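Local coordinates for uncharacterized protein (Bacteroides eggerthii DSM 20697, PDB 4ECO) that is of unknown function but folds as a leucine-rich repeat solenoid, consistent with a role in binding other proteins, at residues Y616-D621 / D630-K635; F541-Q546 / R553-W558; S446-E451 / I462-N467; I438-N443 / K450-T455. All blocks are in the same frame, centred on the assembly; numbering follows the deposited sequence.

Contact 1: Y616-D621 / D630-K635; sequences YMLFYD and DALDIK
Tyr620 has CG between its backbone N and carbonyl carbon (chi1 77°), which swings the phenol across to Leu632. Leu632 in turn holds CG beside its own N and anti to its carbonyl carbon (chi1 -72°), which sets CD2 against the phenol and CD1 against Leu618. The contact lies at the C-terminal end of the leucine-rich repeat solenoid. Strand 617-619 pairs there with strand 591-593, and the chain then comes back past it. Leu632 CD1 lies over one face of the ring, but the close touch is CD2, 3.6 Å from Tyr620 CZ. Leu618 CD2 meets Leu632 CD1 at 3.8 Å, the two leucines crossing at about a right angle. Ile634 CD1 reaches Tyr620 CE2 at 3.8 Å. Ile626 of strand 625-627 packs against Tyr620, Leu632 and Ile634. The disulfide Cys608-Cys629 ties the chain just before Asp630 back to helix 608-612. A phenylalanine in place of Tyr620 would probably keep the apolar packing but leave Leu632 O without its hydroxyl donor. That bond is the polar link of the contact: Tyr620 OH donates to Leu632 O at 2.6 Å, in the carbonyl plane and on a lone pair, with a C=O...donor angle of 122°.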
loop_
_atom_site.group_PDB
_atom_site.type_symbol
_atom_site.label_atom_id
_atom_site.label_comp_id
_atom_site.label_asym_id
_atom_site.label_seq_id
_atom_site.Cartn_x
_atom_site.Cartn_y
_atom_site.Cartn_z
ATOM N N TYR A 616 8.694 6.190 -36.676
ATOM C CA TYR A 616 9.930 5.718 -36.069
ATOM C C TYR A 616 10.347 6.614 -34.896
ATOM O O TYR A 616 10.027 7.808 -34.884
ATOM C CB TYR A 616 11.026 5.700 -37.142
ATOM C CG TYR A 616 12.134 4.723 -36.851
ATOM C CD1 TYR A 616 11.999 3.375 -37.166
ATOM C CD2 TYR A 616 13.326 5.143 -36.265
ATOM C CE1 TYR A 616 13.010 2.464 -36.882
ATOM C CE2 TYR A 616 14.356 4.245 -36.001
ATOM C CZ TYR A 616 14.195 2.904 -36.313
ATOM O OH TYR A 616 15.183 2.000 -36.021
HETATM N N MSE A 617 11.080 6.032 -33.926
HETATM C CA MSE A 617 11.570 6.689 -32.714
HETATM C C MSE A 617 13.081 6.484 -32.610
HETATM O O MSE A 617 13.535 5.424 -32.179
HETATM C CB MSE A 617 10.821 6.104 -31.504
HETATM C CG MSE A 617 11.123 6.777 -30.148
HETATM SE SE MSE A 617 10.831 8.720 -30.094
HETATM C CE MSE A 617 8.919 8.796 -30.824
ATOM N N LEU A 618 13.865 7.478 -33.051
ATOM C CA LEU A 618 15.326 7.382 -33.038
ATOM C C LEU A 618 15.976 8.443 -32.148
ATOM O O LEU A 618 15.752 9.641 -32.330
ATOM C CB LEU A 618 15.890 7.500 -34.468
ATOM C CG LEU A 618 17.404 7.541 -34.601
ATOM C CD1 LEU A 618 18.017 6.154 -34.427
ATOM C CD2 LEU A 618 17.803 8.165 -35.899
ATOM N N PHE A 619 16.831 7.978 -31.213
ATOM C CA PHE A 619 17.627 8.804 -30.306
ATOM C C PHE A 619 19.038 8.811 -30.858
ATOM O O PHE A 619 19.655 7.751 -30.988
ATOM C CB PHE A 619 17.547 8.269 -28.873
ATOM C CG PHE A 619 16.128 8.097 -28.384
ATOM C CD1 PHE A 619 15.453 9.143 -27.762
ATOM C CD2 PHE A 619 15.461 6.882 -28.539
ATOM C CE1 PHE A 619 14.134 8.977 -27.299
ATOM C CE2 PHE A 619 14.140 6.717 -28.077
ATOM C CZ PHE A 619 13.493 7.764 -27.450
ATOM N N TYR A 620 19.509 9.976 -31.289
ATOM C CA TYR A 620 20.806 10.105 -31.946
ATOM C C TYR A 620 21.410 11.513 -31.790
ATOM O O TYR A 620 20.744 12.436 -31.288
ATOM C CB TYR A 620 20.618 9.804 -33.459
ATOM C CG TYR A 620 19.998 10.946 -34.253
ATOM C CD1 TYR A 620 18.665 11.312 -34.069
ATOM C CD2 TYR A 620 20.750 11.664 -35.186
ATOM C CE1 TYR A 620 18.102 12.371 -34.780
ATOM C CE2 TYR A 620 20.191 12.718 -35.912
ATOM C CZ TYR A 620 18.867 13.070 -35.703
ATOM O OH TYR A 620 18.300 14.081 -36.438
ATOM N N ASP A 621 22.656 11.676 -32.279
ATOM C CA ASP A 621 23.385 12.949 -32.343
ATOM C C ASP A 621 23.654 13.261 -33.793
ATOM O O ASP A 621 24.108 12.368 -34.511
ATOM C CB ASP A 621 24.714 12.904 -31.554
ATOM C CG ASP A 621 24.647 12.341 -30.158
ATOM O OD1 ASP A 621 23.844 12.858 -29.352
ATOM O OD2 ASP A 621 25.464 11.429 -29.847
ATOM N N ASP A 630 19.048 11.760 -45.069
ATOM C CA ASP A 630 19.408 13.171 -45.159
ATOM C C ASP A 630 18.563 14.009 -44.206
ATOM O O ASP A 630 19.075 14.975 -43.614
ATOM C CB ASP A 630 19.243 13.665 -46.599
ATOM C CG ASP A 630 20.152 12.982 -47.611
ATOM O OD1 ASP A 630 21.368 12.856 -47.334
ATOM O OD2 ASP A 630 19.668 12.666 -48.722
ATOM N N ALA A 631 17.290 13.582 -44.017
ATOM C CA ALA A 631 16.270 14.220 -43.186
ATOM C C ALA A 631 16.688 14.348 -41.711
ATOM O O ALA A 631 15.985 15.024 -40.940
ATOM C CB ALA A 631 14.974 13.432 -43.278
ATOM N N LEU A 632 17.817 13.704 -41.313
ATOM C CA LEU A 632 18.295 13.717 -39.930
ATOM C C LEU A 632 19.246 14.882 -39.654
ATOM O O LEU A 632 19.594 15.094 -38.494
ATOM C CB LEU A 632 18.977 12.386 -39.571
ATOM C CG LEU A 632 18.059 11.170 -39.410
ATOM C CD1 LEU A 632 18.863 9.937 -39.121
ATOM C CD2 LEU A 632 17.012 11.379 -38.340
ATOM N N ASP A 633 19.628 15.657 -40.699
ATOM C CA ASP A 633 20.516 16.831 -40.627
ATOM C C ASP A 633 21.872 16.417 -40.002
ATOM O O ASP A 633 22.307 16.980 -38.998
ATOM C CB ASP A 633 19.836 17.997 -39.849
ATOM C CG ASP A 633 20.606 19.314 -39.755
ATOM O OD1 ASP A 633 21.483 19.559 -40.621
ATOM O OD2 ASP A 633 20.317 20.109 -38.829
ATOM N N ILE A 634 22.528 15.418 -40.613
ATOM C CA ILE A 634 23.819 14.914 -40.144
ATOM C C ILE A 634 24.919 15.950 -40.493
ATOM O O ILE A 634 25.132 16.251 -41.673
ATOM C CB ILE A 634 24.099 13.493 -40.730
ATOM C CG1 ILE A 634 22.958 12.487 -40.391
ATOM C CG2 ILE A 634 25.484 12.953 -40.324
ATOM C CD1 ILE A 634 22.632 12.263 -38.854
ATOM N N LYS A 635 25.575 16.514 -39.456
ATOM C CA LYS A 635 26.634 17.523 -39.579
ATOM C C LYS A 635 27.866 16.972 -40.290
ATOM O O LYS A 635 28.191 15.804 -40.118
ATOM C CB LYS A 635 27.041 18.056 -38.199
ATOM C CG LYS A 635 25.994 18.940 -37.518
ATOM C CD LYS A 635 26.587 19.588 -36.257
ATOM C CE LYS A 635 25.679 20.608 -35.605
ATOM N NZ LYS A 635 26.310 21.238 -34.408
#

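Contact 2: F541-Q546 / R553-W558; sequences FGIRNQ and RTLREW
Leu555 lies alongside Gln546, the two side chains pointing the same way, with Leu555 CB 3.9 Å from Gln546 CB. Segment 541-546 is the last part of the conserved LxxLxLxxN stretch of a leucine-rich repeat. Phe541 and Ile543 fill apolar positions, and Gln546 stands where the consensus has asparagine. Leu555 CD2 closes on Ile543 CG1 at 3.7 Å, crossing it at about a right angle. The chain of Gln546 bends at CG (chi2 -58°), which turns its amide away from segment 553-558. Gln546 OE1 accepts from Phe525 N, and Phe525 O holds Thr554 OG1. Gln546 NE2 donates to Leu520 O and to Arg544 O, the last at 2.9 Å from well above the carbonyl plane. Arg544 has two conformers, so that bond is less certain. An alanine in place of Gln546 would probably leave Phe525 N and Leu520 O without their amide partner and open a gap beside Leu555. Asn576 grips the turn from the next coil, bonding Ile543 O and Gln546 N. Between the backbones the direct bond is weak, Thr554 N to Gln546 O at 3.3 Å. A water completes the link, donating to Gln546 O at 2.7 Å and accepting from Leu555 N at 3.1 Å.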
loop_
_atom_site.group_PDB
_atom_site.type_symbol
_atom_site.label_atom_id
_atom_site.label_comp_id
_atom_site.label_asym_id
_atom_site.label_seq_id
_atom_site.Cartn_x
_atom_site.Cartn_y
_atom_site.Cartn_z
ATOM N N PHE A 541 15.412 -4.895 -25.571
ATOM C CA PHE A 541 16.768 -5.115 -25.080
ATOM C C PHE A 541 17.432 -3.786 -24.723
ATOM O O PHE A 541 17.441 -2.864 -25.545
ATOM C CB PHE A 541 17.605 -5.856 -26.151
ATOM C CG PHE A 541 18.856 -6.503 -25.627
ATOM C CD1 PHE A 541 20.034 -5.773 -25.494
ATOM C CD2 PHE A 541 18.857 -7.840 -25.245
ATOM C CE1 PHE A 541 21.196 -6.371 -24.979
ATOM C CE2 PHE A 541 20.018 -8.444 -24.736
ATOM C CZ PHE A 541 21.186 -7.710 -24.620
ATOM N N GLY A 542 17.977 -3.709 -23.511
ATOM C CA GLY A 542 18.663 -2.533 -22.997
ATOM C C GLY A 542 20.081 -2.866 -22.584
ATOM O O GLY A 542 20.301 -3.836 -21.843
ATOM N N ILE A 543 21.053 -2.095 -23.103
ATOM C CA ILE A 543 22.464 -2.305 -22.811
ATOM C C ILE A 543 23.159 -0.921 -22.815
ATOM O O ILE A 543 24.324 -0.792 -23.183
ATOM C CB ILE A 543 23.125 -3.377 -23.760
ATOM C CG1 ILE A 543 24.469 -3.935 -23.220
ATOM C CG2 ILE A 543 23.143 -3.026 -25.278
ATOM C CD1 ILE A 543 24.392 -5.315 -22.840
ATOM N N ARG A 544 22.421 0.104 -22.360
ATOM C CA ARG A 544 22.910 1.474 -22.230
ATOM C C ARG A 544 24.014 1.594 -21.164
ATOM O O ARG A 544 24.089 0.762 -20.254
ATOM C CB ARG A 544 21.755 2.404 -21.853
ATOM C CG ARG A 544 20.967 3.004 -23.015
ATOM C CD ARG A 544 20.006 4.101 -22.543
ATOM N NE ARG A 544 20.685 5.074 -21.677
ATOM C CZ ARG A 544 21.277 6.185 -22.095
ATOM N NH1 ARG A 544 21.243 6.522 -23.376
ATOM N NH2 ARG A 544 21.893 6.975 -21.234
ATOM N N ASN A 545 24.842 2.664 -21.282
ATOM C CA ASN A 545 25.907 3.102 -20.359
ATOM C C ASN A 545 26.755 1.956 -19.751
ATOM O O ASN A 545 26.869 1.841 -18.528
ATOM C CB ASN A 545 25.316 3.937 -19.209
ATOM C CG ASN A 545 24.651 5.216 -19.638
ATOM O OD1 ASN A 545 23.537 5.221 -20.156
ATOM N ND2 ASN A 545 25.309 6.333 -19.418
ATOM N N GLN A 546 27.423 1.159 -20.591
ATOM C CA GLN A 546 28.314 0.105 -20.080
ATOM C C GLN A 546 29.656 0.731 -19.662
ATOM O O GLN A 546 30.310 1.394 -20.468
ATOM C CB GLN A 546 28.532 -1.028 -21.099
ATOM C CG GLN A 546 27.262 -1.747 -21.523
ATOM C CD GLN A 546 26.522 -2.361 -20.379
ATOM O OE1 GLN A 546 26.957 -3.341 -19.791
ATOM N NE2 GLN A 546 25.368 -1.817 -20.071
ATOM N N ARG A 553 34.269 3.279 -21.175
ATOM C CA ARG A 553 33.149 2.748 -21.950
ATOM C C ARG A 553 33.581 1.417 -22.525
ATOM O O ARG A 553 34.380 1.369 -23.478
ATOM C CB ARG A 553 32.715 3.736 -23.041
ATOM C CG ARG A 553 32.234 5.064 -22.501
ATOM C CD ARG A 553 31.467 5.794 -23.555
ATOM N NE ARG A 553 30.941 7.068 -23.065
ATOM C CZ ARG A 553 30.035 7.802 -23.709
ATOM N NH1 ARG A 553 29.529 7.385 -24.867
ATOM N NH2 ARG A 553 29.631 8.952 -23.201
ATOM N N THR A 554 33.107 0.333 -21.891
ATOM C CA THR A 554 33.481 -1.051 -22.209
ATOM C C THR A 554 32.852 -1.603 -23.486
ATOM O O THR A 554 33.535 -2.366 -24.160
ATOM C CB THR A 554 33.108 -1.987 -21.052
ATOM O OG1 THR A 554 31.748 -1.765 -20.663
ATOM C CG2 THR A 554 34.027 -1.837 -19.847
ATOM N N LEU A 555 31.578 -1.257 -23.820
ATOM C CA LEU A 555 30.912 -1.855 -24.980
ATOM C C LEU A 555 31.189 -1.102 -26.278
ATOM O O LEU A 555 30.671 -0.009 -26.520
ATOM C CB LEU A 555 29.409 -1.996 -24.772
ATOM C CG LEU A 555 28.665 -2.897 -25.755
ATOM C CD1 LEU A 555 29.132 -4.349 -25.656
ATOM C CD2 LEU A 555 27.169 -2.797 -25.537
ATOM N N ARG A 556 31.996 -1.754 -27.130
ATOM C CA ARG A 556 32.421 -1.248 -28.429
ATOM C C ARG A 556 31.823 -2.112 -29.567
ATOM O O ARG A 556 31.760 -1.651 -30.716
ATOM C CB ARG A 556 33.968 -1.208 -28.500
ATOM C CG ARG A 556 34.570 -0.207 -27.496
ATOM C CD ARG A 556 36.054 -0.350 -27.271
ATOM N NE ARG A 556 36.808 0.233 -28.375
ATOM C CZ ARG A 556 38.074 -0.058 -28.654
ATOM N NH1 ARG A 556 38.737 -0.941 -27.918
ATOM N NH2 ARG A 556 38.681 0.514 -29.688
ATOM N N GLU A 557 31.314 -3.329 -29.206
ATOM C CA GLU A 557 30.759 -4.357 -30.088
ATOM C C GLU A 557 29.240 -4.198 -30.328
ATOM O O GLU A 557 28.436 -4.251 -29.392
ATOM C CB GLU A 557 31.039 -5.760 -29.474
ATOM C CG GLU A 557 30.523 -6.972 -30.249
ATOM C CD GLU A 557 30.484 -8.303 -29.509
ATOM O OE1 GLU A 557 31.105 -8.398 -28.425
ATOM O OE2 GLU A 557 29.827 -9.250 -30.012
ATOM N N TRP A 558 28.853 -4.095 -31.614
ATOM C CA TRP A 558 27.451 -4.069 -32.020
ATOM C C TRP A 558 26.962 -5.518 -32.119
ATOM O O TRP A 558 27.677 -6.349 -32.686
ATOM C CB TRP A 558 27.264 -3.311 -33.350
ATOM C CG TRP A 558 25.897 -3.494 -33.962
ATOM C CD1 TRP A 558 25.510 -4.476 -34.832
ATOM C CD2 TRP A 558 24.718 -2.722 -33.675
ATOM N NE1 TRP A 558 24.169 -4.358 -35.110
ATOM C CE2 TRP A 558 23.660 -3.280 -34.428
ATOM C CE3 TRP A 558 24.460 -1.585 -32.881
ATOM C CZ2 TRP A 558 22.367 -2.734 -34.417
ATOM C CZ3 TRP A 558 23.183 -1.039 -32.884
ATOM C CH2 TRP A 558 22.151 -1.622 -33.633
HETATM O O HOH W 1 30.149 1.415 -23.170
#

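Contact 3: S446-E451 / I462-N467; sequences SKFPKE and INLMGN
In the apolar core of the leucine-rich repeat solenoid, Phe448 and Pro449 meet Leu464, the consensus leucine just past strand 461-463. Leu464 CD1 touches Phe448 CE1 at 3.6 Å, the two side chains crossing at about a right angle. Phe448 has CG anti to its backbone N (chi1 -172°), which brings the ring round to that methyl. Pro449 CD rests over one face of the same ring and comes within 4.2 Å of Leu464 CD1. Pro449 is the centre of an inverse gamma turn, with Lys450 N bonded to Phe448 O at 2.8 Å. At the end of the strand, Asn463 OD1 accepts from Met465 N in an Asx turn. Asn467 ND2 donates to Leu464 O at 2.9 Å, nearly straight but from above the carbonyl plane. Asn467 OD1 accepts from Ile445 N, and ND2 also reaches Leu440 O. Segment 446-451 leads into the short helix around 451-454, while strand 461-463 lies between strands 435-439 and 492-494 and parallel to both.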
loop_
_atom_site.group_PDB
_atom_site.type_symbol
_atom_site.label_atom_id
_atom_site.label_comp_id
_atom_site.label_asym_id
_atom_site.label_seq_id
_atom_site.Cartn_x
_atom_site.Cartn_y
_atom_site.Cartn_z
ATOM N N SER A 446 25.137 -10.643 -4.611
ATOM C CA SER A 446 26.368 -10.891 -5.413
ATOM C C SER A 446 26.356 -12.251 -6.133
ATOM O O SER A 446 27.188 -12.490 -7.013
ATOM C CB SER A 446 27.614 -10.821 -4.538
ATOM O OG SER A 446 27.427 -11.527 -3.325
ATOM N N LYS A 447 25.432 -13.133 -5.730
ATOM C CA LYS A 447 25.211 -14.475 -6.249
ATOM C C LYS A 447 23.791 -14.561 -6.704
ATOM O O LYS A 447 22.902 -14.146 -5.965
ATOM C CB LYS A 447 25.525 -15.539 -5.168
ATOM C CG LYS A 447 26.982 -15.596 -4.721
ATOM C CD LYS A 447 27.941 -15.996 -5.849
ATOM C CE LYS A 447 29.364 -15.989 -5.368
ATOM N NZ LYS A 447 30.292 -16.426 -6.433
ATOM N N PHE A 448 23.554 -15.069 -7.920
ATOM C CA PHE A 448 22.205 -15.161 -8.486
ATOM C C PHE A 448 21.303 -16.041 -7.620
ATOM O O PHE A 448 21.711 -17.145 -7.263
ATOM C CB PHE A 448 22.243 -15.687 -9.917
ATOM C CG PHE A 448 20.905 -15.624 -10.625
ATOM C CD1 PHE A 448 20.460 -14.444 -11.203
ATOM C CD2 PHE A 448 20.103 -16.750 -10.731
ATOM C CE1 PHE A 448 19.233 -14.391 -11.857
ATOM C CE2 PHE A 448 18.872 -16.691 -11.374
ATOM C CZ PHE A 448 18.444 -15.515 -11.930
ATOM N N PRO A 449 20.076 -15.574 -7.288
ATOM C CA PRO A 449 19.185 -16.388 -6.421
ATOM C C PRO A 449 18.525 -17.577 -7.166
ATOM O O PRO A 449 17.309 -17.610 -7.384
ATOM C CB PRO A 449 18.144 -15.369 -5.928
ATOM C CG PRO A 449 18.104 -14.314 -7.004
ATOM C CD PRO A 449 19.469 -14.272 -7.646
ATOM N N LYS A 450 19.348 -18.591 -7.494
ATOM C CA LYS A 450 18.990 -19.812 -8.227
ATOM C C LYS A 450 17.875 -20.589 -7.527
ATOM O O LYS A 450 17.020 -21.165 -8.202
ATOM C CB LYS A 450 20.237 -20.723 -8.395
ATOM C CG LYS A 450 19.959 -22.039 -9.139
ATOM C CD LYS A 450 21.196 -22.902 -9.430
ATOM C CE LYS A 450 20.800 -24.249 -9.988
ATOM N NZ LYS A 450 21.943 -24.971 -10.599
ATOM N N GLU A 451 17.889 -20.607 -6.187
ATOM C CA GLU A 451 16.929 -21.339 -5.367
ATOM C C GLU A 451 15.469 -20.872 -5.611
ATOM O O GLU A 451 14.545 -21.599 -5.278
ATOM C CB GLU A 451 17.289 -21.233 -3.883
ATOM C CG GLU A 451 18.643 -21.831 -3.524
ATOM C CD GLU A 451 19.884 -20.957 -3.638
ATOM O OE1 GLU A 451 19.793 -19.795 -4.106
ATOM O OE2 GLU A 451 20.960 -21.447 -3.223
ATOM N N ILE A 462 11.401 -10.739 -12.765
ATOM C CA ILE A 462 12.325 -10.562 -11.660
ATOM C C ILE A 462 13.042 -9.210 -11.793
ATOM O O ILE A 462 13.487 -8.827 -12.873
ATOM C CB ILE A 462 13.319 -11.741 -11.560
ATOM C CG1 ILE A 462 14.135 -11.699 -10.249
ATOM C CG2 ILE A 462 14.212 -11.896 -12.814
ATOM C CD1 ILE A 462 14.816 -12.996 -9.863
ATOM N N ASN A 463 13.173 -8.503 -10.671
ATOM C CA ASN A 463 13.887 -7.241 -10.660
ATOM C C ASN A 463 15.084 -7.399 -9.789
ATOM O O ASN A 463 14.943 -7.614 -8.599
ATOM C CB ASN A 463 12.989 -6.110 -10.181
ATOM C CG ASN A 463 13.471 -4.761 -10.613
ATOM O OD1 ASN A 463 14.681 -4.505 -10.873
ATOM N ND2 ASN A 463 12.514 -3.867 -10.674
ATOM N N LEU A 464 16.261 -7.387 -10.380
ATOM C CA LEU A 464 17.524 -7.555 -9.651
ATOM C C LEU A 464 18.389 -6.308 -9.821
ATOM O O LEU A 464 19.576 -6.327 -9.528
ATOM C CB LEU A 464 18.242 -8.816 -10.131
ATOM C CG LEU A 464 17.780 -10.081 -9.456
ATOM C CD1 LEU A 464 18.153 -11.300 -10.272
ATOM C CD2 LEU A 464 18.342 -10.175 -8.059
HETATM N N MSE A 465 17.752 -5.205 -10.260
HETATM C CA MSE A 465 18.426 -3.933 -10.472
HETATM C C MSE A 465 19.046 -3.417 -9.158
HETATM O O MSE A 465 18.412 -3.483 -8.094
HETATM C CB MSE A 465 17.447 -2.879 -11.075
HETATM C CG MSE A 465 18.005 -1.421 -11.101
HETATM SE SE MSE A 465 17.751 -0.406 -9.398
HETATM C CE MSE A 465 15.875 -0.017 -9.654
ATOM N N GLY A 466 20.233 -2.827 -9.272
ATOM C CA GLY A 466 20.892 -2.216 -8.124
ATOM C C GLY A 466 21.385 -3.226 -7.126
ATOM O O GLY A 466 20.998 -3.183 -5.963
ATOM N N ASN A 467 22.236 -4.149 -7.586
ATOM C CA ASN A 467 22.811 -5.182 -6.744
ATOM C C ASN A 467 24.316 -5.304 -7.017
ATOM O O ASN A 467 24.919 -4.352 -7.510
ATOM C CB ASN A 467 22.063 -6.492 -6.930
ATOM C CG ASN A 467 20.846 -6.509 -6.062
ATOM O OD1 ASN A 467 20.949 -6.526 -4.842
ATOM N ND2 ASN A 467 19.677 -6.441 -6.652
#

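Contact 4: I438-N443 / K450-T455; sequences INLSNN and KELFST
Leu452 of helix 451-454 points its two methyls at Ile438, near the end of strand 435-439, and at Leu440 just after it. This buried side is the packed part of the contact. Leu452 CD2 meets Ile438 CD1 at 4.1 Å, and Leu452 CD1 meets Leu440 CD1 at the same 4.1 Å, both tip to tip. Ile438 extends CG1 anti to its backbone N (chi1 -172°), which carries CD1 out to the helix. The two segments cover only a small area of each other. Towards solvent the helix side is looser: Ser454 is exposed, and Lys450, Glu451 and Thr455 are partly so. Thr455 OG1 donates back to Glu451 O at 2.7 Å, in the carbonyl plane, while Lys450 NZ forms a salt bridge with Asp479. On the strand side, the polar residues are held apart from the helix. Asn439 OD1 accepts from Ser441 N at 3.1 Å, an Asx turn, and also from Ser441 OG. Asn439 ND2 donates to Asp157 OD2. Asn443 ND2 donates to Phe409 O, and its OD1 accepts from Ile414 N. The polar groups of Asn439 and Asn443 thus find their partners away from the helix. The join between the segments rests on four methyl groups, so it depends on shape and on exclusion of water rather than on any directed bond.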
loop_
_atom_site.group_PDB
_atom_site.type_symbol
_atom_site.label_atom_id
_atom_site.label_comp_id
_atom_site.label_asym_id
_atom_site.label_seq_id
_atom_site.Cartn_x
_atom_site.Cartn_y
_atom_site.Cartn_z
ATOM N N ILE A 438 8.925 -10.786 -8.509
ATOM C CA ILE A 438 9.719 -10.569 -7.302
ATOM C C ILE A 438 10.586 -9.323 -7.535
ATOM O O ILE A 438 11.242 -9.177 -8.566
ATOM C CB ILE A 438 10.537 -11.827 -6.812
ATOM C CG1 ILE A 438 11.190 -11.569 -5.443
ATOM C CG2 ILE A 438 11.525 -12.351 -7.838
ATOM C CD1 ILE A 438 11.514 -12.768 -4.664
ATOM N N ASN A 439 10.511 -8.396 -6.591
ATOM C CA ASN A 439 11.280 -7.166 -6.661
ATOM C C ASN A 439 12.388 -7.265 -5.648
ATOM O O ASN A 439 12.146 -7.127 -4.449
ATOM C CB ASN A 439 10.395 -5.934 -6.434
ATOM C CG ASN A 439 11.114 -4.618 -6.658
ATOM O OD1 ASN A 439 12.349 -4.522 -6.704
ATOM N ND2 ASN A 439 10.343 -3.560 -6.793
ATOM N N LEU A 440 13.589 -7.553 -6.129
ATOM C CA LEU A 440 14.789 -7.664 -5.302
ATOM C C LEU A 440 15.778 -6.521 -5.622
ATOM O O LEU A 440 16.970 -6.639 -5.312
ATOM C CB LEU A 440 15.448 -9.034 -5.504
ATOM C CG LEU A 440 14.753 -10.207 -4.836
ATOM C CD1 LEU A 440 15.235 -11.502 -5.426
ATOM C CD2 LEU A 440 14.969 -10.177 -3.345
ATOM N N SER A 441 15.281 -5.410 -6.231
ATOM C CA SER A 441 16.124 -4.254 -6.583
ATOM C C SER A 441 16.657 -3.557 -5.310
ATOM O O SER A 441 16.092 -3.730 -4.234
ATOM C CB SER A 441 15.377 -3.258 -7.481
ATOM O OG SER A 441 14.183 -2.762 -6.900
ATOM N N ASN A 442 17.757 -2.810 -5.428
ATOM C CA ASN A 442 18.439 -2.097 -4.332
ATOM C C ASN A 442 18.695 -3.010 -3.115
ATOM O O ASN A 442 18.150 -2.801 -2.032
ATOM C CB ASN A 442 17.691 -0.834 -3.907
ATOM C CG ASN A 442 18.014 0.332 -4.780
ATOM O OD1 ASN A 442 19.132 0.862 -4.730
ATOM N ND2 ASN A 442 17.050 0.729 -5.626
ATOM N N ASN A 443 19.554 -4.006 -3.309
ATOM C CA ASN A 443 19.984 -4.929 -2.258
ATOM C C ASN A 443 21.508 -5.125 -2.378
ATOM O O ASN A 443 22.184 -4.285 -2.985
ATOM C CB ASN A 443 19.213 -6.263 -2.350
ATOM C CG ASN A 443 17.968 -6.299 -1.515
ATOM O OD1 ASN A 443 18.027 -6.442 -0.306
ATOM N ND2 ASN A 443 16.812 -6.208 -2.134
ATOM N N LYS A 450 19.348 -18.591 -7.494
ATOM C CA LYS A 450 18.990 -19.812 -8.227
ATOM C C LYS A 450 17.875 -20.589 -7.527
ATOM O O LYS A 450 17.020 -21.165 -8.202
ATOM C CB LYS A 450 20.237 -20.723 -8.395
ATOM C CG LYS A 450 19.959 -22.039 -9.139
ATOM C CD LYS A 450 21.196 -22.902 -9.430
ATOM C CE LYS A 450 20.800 -24.249 -9.988
ATOM N NZ LYS A 450 21.943 -24.971 -10.599
ATOM N N GLU A 451 17.889 -20.607 -6.187
ATOM C CA GLU A 451 16.929 -21.339 -5.367
ATOM C C GLU A 451 15.469 -20.872 -5.611
ATOM O O GLU A 451 14.545 -21.599 -5.278
ATOM C CB GLU A 451 17.289 -21.233 -3.883
ATOM C CG GLU A 451 18.643 -21.831 -3.524
ATOM C CD GLU A 451 19.884 -20.957 -3.638
ATOM O OE1 GLU A 451 19.793 -19.795 -4.106
ATOM O OE2 GLU A 451 20.960 -21.447 -3.223
ATOM N N LEU A 452 15.257 -19.710 -6.237
ATOM C CA LEU A 452 13.906 -19.260 -6.571
ATOM C C LEU A 452 13.355 -20.097 -7.697
ATOM O O LEU A 452 12.180 -20.457 -7.703
ATOM C CB LEU A 452 13.908 -17.769 -6.979
ATOM C CG LEU A 452 14.019 -16.726 -5.870
ATOM C CD1 LEU A 452 14.248 -15.357 -6.467
ATOM C CD2 LEU A 452 12.762 -16.699 -5.007
ATOM N N PHE A 453 14.245 -20.436 -8.641
ATOM C CA PHE A 453 13.960 -21.179 -9.855
ATOM C C PHE A 453 14.038 -22.691 -9.610
ATOM O O PHE A 453 13.153 -23.409 -10.093
ATOM C CB PHE A 453 14.929 -20.726 -10.972
ATOM C CG PHE A 453 14.772 -19.242 -11.242
ATOM C CD1 PHE A 453 13.713 -18.763 -12.014
ATOM C CD2 PHE A 453 15.609 -18.311 -10.629
ATOM C CE1 PHE A 453 13.525 -17.389 -12.201
ATOM C CE2 PHE A 453 15.410 -16.936 -10.810
ATOM C CZ PHE A 453 14.372 -16.486 -11.589
ATOM N N SER A 454 15.037 -23.183 -8.843
ATOM C CA SER A 454 15.139 -24.623 -8.573
ATOM C C SER A 454 13.917 -25.133 -7.779
ATOM O O SER A 454 13.508 -26.262 -7.985
ATOM C CB SER A 454 16.444 -24.989 -7.864
ATOM O OG SER A 454 16.543 -24.489 -6.545
ATOM N N THR A 455 13.281 -24.289 -6.965
ATOM C CA THR A 455 12.083 -24.674 -6.201
ATOM C C THR A 455 10.797 -24.582 -7.041
ATOM O O THR A 455 9.736 -25.020 -6.579
ATOM C CB THR A 455 11.946 -23.814 -4.961
ATOM O OG1 THR A 455 11.960 -22.446 -5.361
ATOM C CG2 THR A 455 13.042 -24.099 -3.955
#

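All four contacts belong to one long leucine-rich repeat solenoid. Contacts 4 and 3 overlap along the chain; contact 2 and then contact 1 follow. Contacts 3 and 4 have centres 5 Å apart and share Lys450 and Glu451. Asn463 O and Leu440 N, 2.8 Å apart, and Met465 O and Asn442 N, also 2.8 Å apart, probably bond the two neighbouring turns of the solenoid at and just beyond their parallel strands. Contact 2 lies further on, its centre about 20 Å from that of contact 3. Contact 1, at the C-terminal end, is again about 20 Å from contact 2 and about 40 Å from contact 4, centre to centre. The sodium ligands Glu117 and Ser192 belong to none of them.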